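Local coordinates for protein N-alpha-acetyltransferase 35, NatC auxiliary subunit (Saccharomyces cerevisiae, PDB 6YGA) that serves as the large auxiliary subunit of the heterotrimeric NatC N-terminal acetyltransferase, which acetylates the N-terminal methionine of the L-A virus Gag protein, at residues S476-I490 / K535-K549. Residues are numbered along the deposited sequence; the frame is centred on the assembly and turned at random.
With EDO (1,2-ethanediol), chain C; EDO (1,2-ethanediol), chain D.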
loop_
_atom_site.group_PDB
_atom_site.type_symbol
_atom_site.label_atom_id
_atom_site.label_comp_id
_atom_site.label_asym_id
_atom_site.label_seq_id
_atom_site.Cartn_x
_atom_site.Cartn_y
_atom_site.Cartn_z
ATOM N N SER B 476 -9.928 19.088 17.499
ATOM C CA SER B 476 -10.416 20.218 16.713
ATOM C C SER B 476 -10.740 21.419 17.590
ATOM O O SER B 476 -10.586 22.566 17.154
ATOM C CB SER B 476 -11.656 19.810 15.916
ATOM O OG SER B 476 -11.401 18.681 15.102
ATOM N N HIS B 477 -11.205 21.181 18.818
ATOM C CA HIS B 477 -11.476 22.293 19.722
ATOM C C HIS B 477 -10.188 23.023 20.073
ATOM O O HIS B 477 -10.156 24.257 20.109
ATOM C CB HIS B 477 -12.183 21.790 20.983
ATOM C CG HIS B 477 -12.537 22.872 21.958
ATOM N ND1 HIS B 477 -11.709 23.235 22.999
ATOM C CD2 HIS B 477 -13.635 23.658 22.059
ATOM C CE1 HIS B 477 -12.279 24.203 23.695
ATOM N NE2 HIS B 477 -13.448 24.478 23.146
ATOM N N HIS B 478 -9.105 22.276 20.312
ATOM C CA HIS B 478 -7.821 22.906 20.598
ATOM C C HIS B 478 -7.262 23.614 19.370
ATOM O O HIS B 478 -6.642 24.679 19.489
ATOM C CB HIS B 478 -6.825 21.869 21.117
ATOM C CG HIS B 478 -7.013 21.523 22.560
ATOM N ND1 HIS B 478 -6.259 22.093 23.564
ATOM C CD2 HIS B 478 -7.869 20.670 23.171
ATOM C CE1 HIS B 478 -6.642 21.604 24.730
ATOM N NE2 HIS B 478 -7.618 20.740 24.519
ATOM N N LEU B 479 -7.467 23.042 18.180
ATOM C CA LEU B 479 -6.995 23.702 16.969
ATOM C C LEU B 479 -7.769 24.988 16.705
ATOM O O LEU B 479 -7.185 25.994 16.285
ATOM C CB LEU B 479 -7.097 22.756 15.773
ATOM C CG LEU B 479 -6.596 23.328 14.446
ATOM C CD1 LEU B 479 -5.207 23.928 14.604
ATOM C CD2 LEU B 479 -6.592 22.255 13.374
ATOM N N GLU B 480 -9.080 24.982 16.956
ATOM C CA GLU B 480 -9.866 26.193 16.743
ATOM C C GLU B 480 -9.467 27.284 17.732
ATOM O O GLU B 480 -9.359 28.459 17.361
ATOM C CB GLU B 480 -11.359 25.883 16.848
ATOM C CG GLU B 480 -12.264 27.033 16.420
ATOM C CD GLU B 480 -13.378 27.296 17.412
ATOM O OE1 GLU B 480 -13.405 26.626 18.465
ATOM O OE2 GLU B 480 -14.224 28.174 17.139
ATOM N N THR B 481 -9.229 26.909 18.995
ATOM C CA THR B 481 -8.769 27.878 19.989
ATOM C C THR B 481 -7.424 28.472 19.593
ATOM O O THR B 481 -7.220 29.689 19.685
ATOM C CB THR B 481 -8.671 27.216 21.364
ATOM O OG1 THR B 481 -9.969 26.780 21.788
ATOM C CG2 THR B 481 -8.109 28.189 22.390
ATOM N N PHE B 482 -6.495 27.625 19.147
ATOM C CA PHE B 482 -5.201 28.107 18.676
ATOM C C PHE B 482 -5.358 29.030 17.474
ATOM O O PHE B 482 -4.729 30.092 17.415
ATOM C CB PHE B 482 -4.304 26.914 18.339
ATOM C CG PHE B 482 -3.074 27.269 17.552
ATOM C CD1 PHE B 482 -1.954 27.793 18.183
ATOM C CD2 PHE B 482 -3.029 27.056 16.182
ATOM C CE1 PHE B 482 -0.818 28.111 17.460
ATOM C CE2 PHE B 482 -1.897 27.372 15.453
ATOM C CZ PHE B 482 -0.790 27.899 16.092
ATOM N N LEU B 483 -6.198 28.648 16.508
ATOM C CA LEU B 483 -6.381 29.490 15.329
ATOM C C LEU B 483 -7.057 30.809 15.684
ATOM O O LEU B 483 -6.737 31.851 15.100
ATOM C CB LEU B 483 -7.190 28.750 14.268
ATOM C CG LEU B 483 -6.493 27.602 13.543
ATOM C CD1 LEU B 483 -7.486 26.909 12.632
ATOM C CD2 LEU B 483 -5.281 28.097 12.757
ATOM N N LYS B 484 -7.995 30.785 16.634
ATOM C CA LYS B 484 -8.690 32.013 17.007
ATOM C C LYS B 484 -7.735 33.006 17.657
ATOM O O LYS B 484 -7.793 34.209 17.378
ATOM C CB LYS B 484 -9.857 31.697 17.943
ATOM C CG LYS B 484 -10.797 32.869 18.169
ATOM C CD LYS B 484 -11.427 33.306 16.855
ATOM C CE LYS B 484 -12.157 34.629 16.987
ATOM N NZ LYS B 484 -12.802 35.003 15.698
ATOM N N ASP B 485 -6.845 32.514 18.525
ATOM C CA ASP B 485 -5.827 33.374 19.117
ATOM C C ASP B 485 -4.861 33.892 18.059
ATOM O O ASP B 485 -4.454 35.058 18.099
ATOM C CB ASP B 485 -5.072 32.616 20.210
ATOM C CG ASP B 485 -5.974 32.184 21.358
ATOM O OD1 ASP B 485 -7.146 32.619 21.406
ATOM O OD2 ASP B 485 -5.509 31.406 22.217
ATOM N N SER B 486 -4.483 33.038 17.100
ATOM C CA SER B 486 -3.624 33.487 16.008
ATOM C C SER B 486 -4.274 34.623 15.229
ATOM O O SER B 486 -3.610 35.606 14.883
ATOM C CB SER B 486 -3.301 32.319 15.073
ATOM O OG SER B 486 -2.616 31.280 15.750
ATOM N N GLN B 487 -5.575 34.508 14.948
ATOM C CA GLN B 487 -6.257 35.541 14.177
ATOM C C GLN B 487 -6.446 36.816 14.987
ATOM O O GLN B 487 -6.475 37.912 14.414
ATOM C CB GLN B 487 -7.606 35.026 13.671
ATOM C CG GLN B 487 -8.206 35.889 12.574
ATOM C CD GLN B 487 -9.528 35.360 12.068
ATOM O OE1 GLN B 487 -10.467 35.163 12.840
ATOM N NE2 GLN B 487 -9.611 35.126 10.762
ATOM N N ASN B 488 -6.572 36.699 16.312
ATOM C CA ASN B 488 -6.651 37.890 17.153
ATOM C C ASN B 488 -5.334 38.659 17.145
ATOM O O ASN B 488 -5.333 39.895 17.138
ATOM C CB ASN B 488 -7.043 37.504 18.583
ATOM C CG ASN B 488 -8.473 36.990 18.685
ATOM O OD1 ASN B 488 -9.311 37.260 17.823
ATOM N ND2 ASN B 488 -8.760 36.251 19.753
ATOM N N ASP B 489 -4.202 37.948 17.142
ATOM C CA ASP B 489 -2.911 38.624 17.049
ATOM C C ASP B 489 -2.765 39.349 15.718
ATOM O O ASP B 489 -2.238 40.467 15.664
ATOM C CB ASP B 489 -1.772 37.625 17.237
ATOM C CG ASP B 489 -1.645 37.152 18.667
ATOM O OD1 ASP B 489 -2.339 37.714 19.538
ATOM O OD2 ASP B 489 -0.856 36.220 18.920
ATOM N N ILE B 490 -3.225 38.724 14.631
ATOM C CA ILE B 490 -3.195 39.378 13.327
ATOM C C ILE B 490 -4.036 40.647 13.353
ATOM O O ILE B 490 -3.606 41.710 12.889
ATOM C CB ILE B 490 -3.678 38.413 12.229
ATOM C CG1 ILE B 490 -2.776 37.179 12.160
ATOM C CG2 ILE B 490 -3.729 39.129 10.886
ATOM C CD1 ILE B 490 -1.339 37.494 11.805
ATOM N N LYS B 535 -5.023 37.097 7.526
ATOM C CA LYS B 535 -6.288 37.158 8.252
ATOM C C LYS B 535 -7.384 36.398 7.516
ATOM O O LYS B 535 -8.141 35.635 8.126
ATOM C CB LYS B 535 -6.696 38.614 8.469
ATOM C CG LYS B 535 -8.076 38.785 9.078
ATOM C CD LYS B 535 -8.504 40.241 9.073
ATOM C CE LYS B 535 -9.914 40.386 9.617
ATOM N NZ LYS B 535 -10.358 41.803 9.668
ATOM N N GLN B 536 -7.475 36.581 6.197
ATOM C CA GLN B 536 -8.495 35.886 5.421
ATOM C C GLN B 536 -8.177 34.405 5.268
ATOM O O GLN B 536 -9.096 33.587 5.153
ATOM C CB GLN B 536 -8.649 36.560 4.062
ATOM C CG GLN B 536 -9.121 37.994 4.190
ATOM C CD GLN B 536 -8.680 38.864 3.040
ATOM O OE1 GLN B 536 -8.661 38.433 1.887
ATOM N NE2 GLN B 536 -8.311 40.103 3.347
ATOM N N PHE B 537 -6.892 34.039 5.273
ATOM C CA PHE B 537 -6.524 32.627 5.284
ATOM C C PHE B 537 -6.956 31.962 6.587
ATOM O O PHE B 537 -7.572 30.891 6.573
ATOM C CB PHE B 537 -5.018 32.475 5.059
ATOM C CG PHE B 537 -4.513 31.063 5.207
ATOM C CD1 PHE B 537 -5.183 29.999 4.621
ATOM C CD2 PHE B 537 -3.352 30.804 5.916
ATOM C CE1 PHE B 537 -4.710 28.703 4.758
ATOM C CE2 PHE B 537 -2.875 29.512 6.053
ATOM C CZ PHE B 537 -3.555 28.462 5.470
ATOM N N LEU B 538 -6.645 32.587 7.727
ATOM C CA LEU B 538 -7.081 32.039 9.009
ATOM C C LEU B 538 -8.599 31.995 9.105
ATOM O O LEU B 538 -9.156 31.145 9.809
ATOM C CB LEU B 538 -6.503 32.858 10.163
ATOM C CG LEU B 538 -4.981 32.816 10.312
ATOM C CD1 LEU B 538 -4.512 33.776 11.391
ATOM C CD2 LEU B 538 -4.522 31.399 10.614
ATOM N N ASN B 539 -9.284 32.901 8.405
ATOM C CA ASN B 539 -10.739 32.853 8.369
ATOM C C ASN B 539 -11.226 31.562 7.722
ATOM O O ASN B 539 -12.212 30.967 8.172
ATOM C CB ASN B 539 -11.278 34.067 7.620
ATOM C CG ASN B 539 -12.426 34.721 8.339
ATOM O OD1 ASN B 539 -12.225 35.559 9.219
ATOM N ND2 ASN B 539 -13.645 34.341 7.974
ATOM N N TYR B 540 -10.544 31.112 6.668
ATOM C CA TYR B 540 -10.916 29.859 6.022
ATOM C C TYR B 540 -10.601 28.660 6.911
ATOM O O TYR B 540 -11.408 27.728 7.010
ATOM C CB TYR B 540 -10.205 29.731 4.674
ATOM C CG TYR B 540 -10.129 28.312 4.157
ATOM C CD1 TYR B 540 -11.271 27.643 3.741
ATOM C CD2 TYR B 540 -8.912 27.645 4.079
ATOM C CE1 TYR B 540 -11.206 26.344 3.267
ATOM C CE2 TYR B 540 -8.836 26.345 3.603
ATOM C CZ TYR B 540 -9.989 25.699 3.198
ATOM O OH TYR B 540 -9.932 24.406 2.724
ATOM N N LEU B 541 -9.433 28.664 7.560
ATOM C CA LEU B 541 -9.074 27.557 8.441
ATOM C C LEU B 541 -10.051 27.438 9.603
ATOM O O LEU B 541 -10.392 26.328 10.026
ATOM C CB LEU B 541 -7.648 27.736 8.959
ATOM C CG LEU B 541 -6.519 27.618 7.933
ATOM C CD1 LEU B 541 -5.176 27.861 8.596
ATOM C CD2 LEU B 541 -6.548 26.254 7.257
ATOM N N LEU B 542 -10.509 28.573 10.134
ATOM C CA LEU B 542 -11.479 28.536 11.222
ATOM C C LEU B 542 -12.805 27.953 10.755
ATOM O O LEU B 542 -13.438 27.176 11.478
ATOM C CB LEU B 542 -11.675 29.937 11.801
ATOM C CG LEU B 542 -10.585 30.401 12.766
ATOM C CD1 LEU B 542 -10.693 31.895 13.033
ATOM C CD2 LEU B 542 -10.682 29.618 14.065
ATOM N N LYS B 543 -13.239 28.310 9.543
ATOM C CA LYS B 543 -14.474 27.745 9.007
ATOM C C LYS B 543 -14.330 26.252 8.740
ATOM O O LYS B 543 -15.266 25.481 8.981
ATOM C CB LYS B 543 -14.886 28.476 7.730
ATOM C CG LYS B 543 -15.950 29.532 7.946
ATOM C CD LYS B 543 -16.792 29.740 6.698
ATOM C CE LYS B 543 -18.021 30.574 7.015
ATOM N NZ LYS B 543 -18.864 29.932 8.063
ATOM N N GLU B 544 -13.170 25.822 8.241
ATOM C CA GLU B 544 -12.985 24.401 7.968
ATOM C C GLU B 544 -12.907 23.594 9.257
ATOM O O GLU B 544 -13.501 22.514 9.353
ATOM C CB GLU B 544 -11.735 24.172 7.123
ATOM C CG GLU B 544 -11.468 22.699 6.863
ATOM C CD GLU B 544 -10.438 22.458 5.783
ATOM O OE1 GLU B 544 -9.291 22.927 5.936
ATOM O OE2 GLU B 544 -10.779 21.799 4.778
ATOM N N ILE B 545 -12.184 24.098 10.260
ATOM C CA ILE B 545 -12.034 23.337 11.497
ATOM C C ILE B 545 -13.348 23.298 12.268
ATOM O O ILE B 545 -13.630 22.323 12.974
ATOM C CB ILE B 545 -10.884 23.905 12.352
ATOM C CG1 ILE B 545 -10.529 22.929 13.474
ATOM C CG2 ILE B 545 -11.247 25.258 12.938
ATOM C CD1 ILE B 545 -10.167 21.541 12.972
ATOM N N ASN B 546 -14.174 24.340 12.148
ATOM C CA ASN B 546 -15.484 24.308 12.788
ATOM C C ASN B 546 -16.411 23.308 12.110
ATOM O O ASN B 546 -17.275 22.719 12.771
ATOM C CB ASN B 546 -16.106 25.703 12.795
ATOM C CG ASN B 546 -15.701 26.512 14.013
ATOM O OD1 ASN B 546 -16.122 26.218 15.132
ATOM N ND2 ASN B 546 -14.885 27.537 13.800
ATOM N N ILE B 547 -16.245 23.095 10.803
ATOM C CA ILE B 547 -16.999 22.047 10.125
ATOM C C ILE B 547 -16.575 20.680 10.643
ATOM O O ILE B 547 -17.415 19.830 10.963
ATOM C CB ILE B 547 -16.825 22.157 8.601
ATOM C CG1 ILE B 547 -17.538 23.401 8.079
ATOM C CG2 ILE B 547 -17.356 20.915 7.905
ATOM C CD1 ILE B 547 -17.263 23.681 6.623
ATOM N N THR B 548 -15.262 20.459 10.752
ATOM C CA THR B 548 -14.758 19.211 11.317
ATOM C C THR B 548 -15.259 19.019 12.741
ATOM O O THR B 548 -15.710 17.930 13.113
ATOM C CB THR B 548 -13.228 19.197 11.291
ATOM O OG1 THR B 548 -12.769 19.166 9.935
ATOM C CG2 THR B 548 -12.689 17.978 12.030
ATOM N N LYS B 549 -15.187 20.078 13.551
ATOM C CA LYS B 549 -15.618 19.990 14.941
ATOM C C LYS B 549 -17.096 19.633 15.036
ATOM O O LYS B 549 -17.485 18.768 15.828
ATOM C CB LYS B 549 -15.335 21.314 15.651
ATOM C CG LYS B 549 -15.036 21.188 17.131
ATOM C CD LYS B 549 -14.830 22.559 17.766
ATOM C CE LYS B 549 -16.127 23.353 17.772
ATOM N NZ LYS B 549 -15.984 24.693 18.405
HETATM C C1 EDO C . -13.988 19.661 7.161
HETATM O O1 EDO C . -13.532 18.383 7.629
HETATM C C2 EDO C . -13.383 19.977 5.800
HETATM O O2 EDO C . -11.989 19.655 5.788
HETATM C C1 EDO D . -8.539 18.380 2.402
HETATM O O1 EDO D . -8.326 17.011 2.765
HETATM C C2 EDO D . -9.086 19.143 3.603
HETATM O O2 EDO D . -9.201 20.534 3.279
#
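Helices 476-490 and 535-549 run antiparallel, their axes 9.3 Å apart at closest approach and 161° between their directions, and they mesh by knobs-into-holes packing in both directions. Leu483 drops into the hole formed by Leu538, Leu541, Leu542 and Ile545. Its CD1 rests on Leu541 CB at 3.8 Å, while its CD2 turns to the CD2 methyl of Leu538. In return, Leu542 sits among Glu480, Leu483, Lys484 and Gln487, with CD2 3.6 Å from Leu483 CB; Ile545 likewise reaches in, laying CD1 against Leu479 CD2 (3.7 Å).

Two polar knobs border this apolar core. With CG anti to the backbone N (chi1 -165°) and the chain extended beyond it, Gln487 carries its amide across to the other helix. There NE2 donates to Lys535 O at 3.1 Å, nearly within the plane of the Gln487 amide, and to Asn539 OD1, also 3.1 Å away but by a more bent bond. Lys535 O thus accepts a side-chain N-H besides the helical one from Asn539. Farther along, Glu480 OE1 forms a weakly hydrogen-bonded salt bridge with Lys549 NZ (3.2 Å).

Phe371 covers Leu483 and Leu538, and helix 433-456 backs Leu479. Both segments belong to long helices joined by a short connection, forming an antiparallel helical hairpin in the TPR-like region of this NatC subunit.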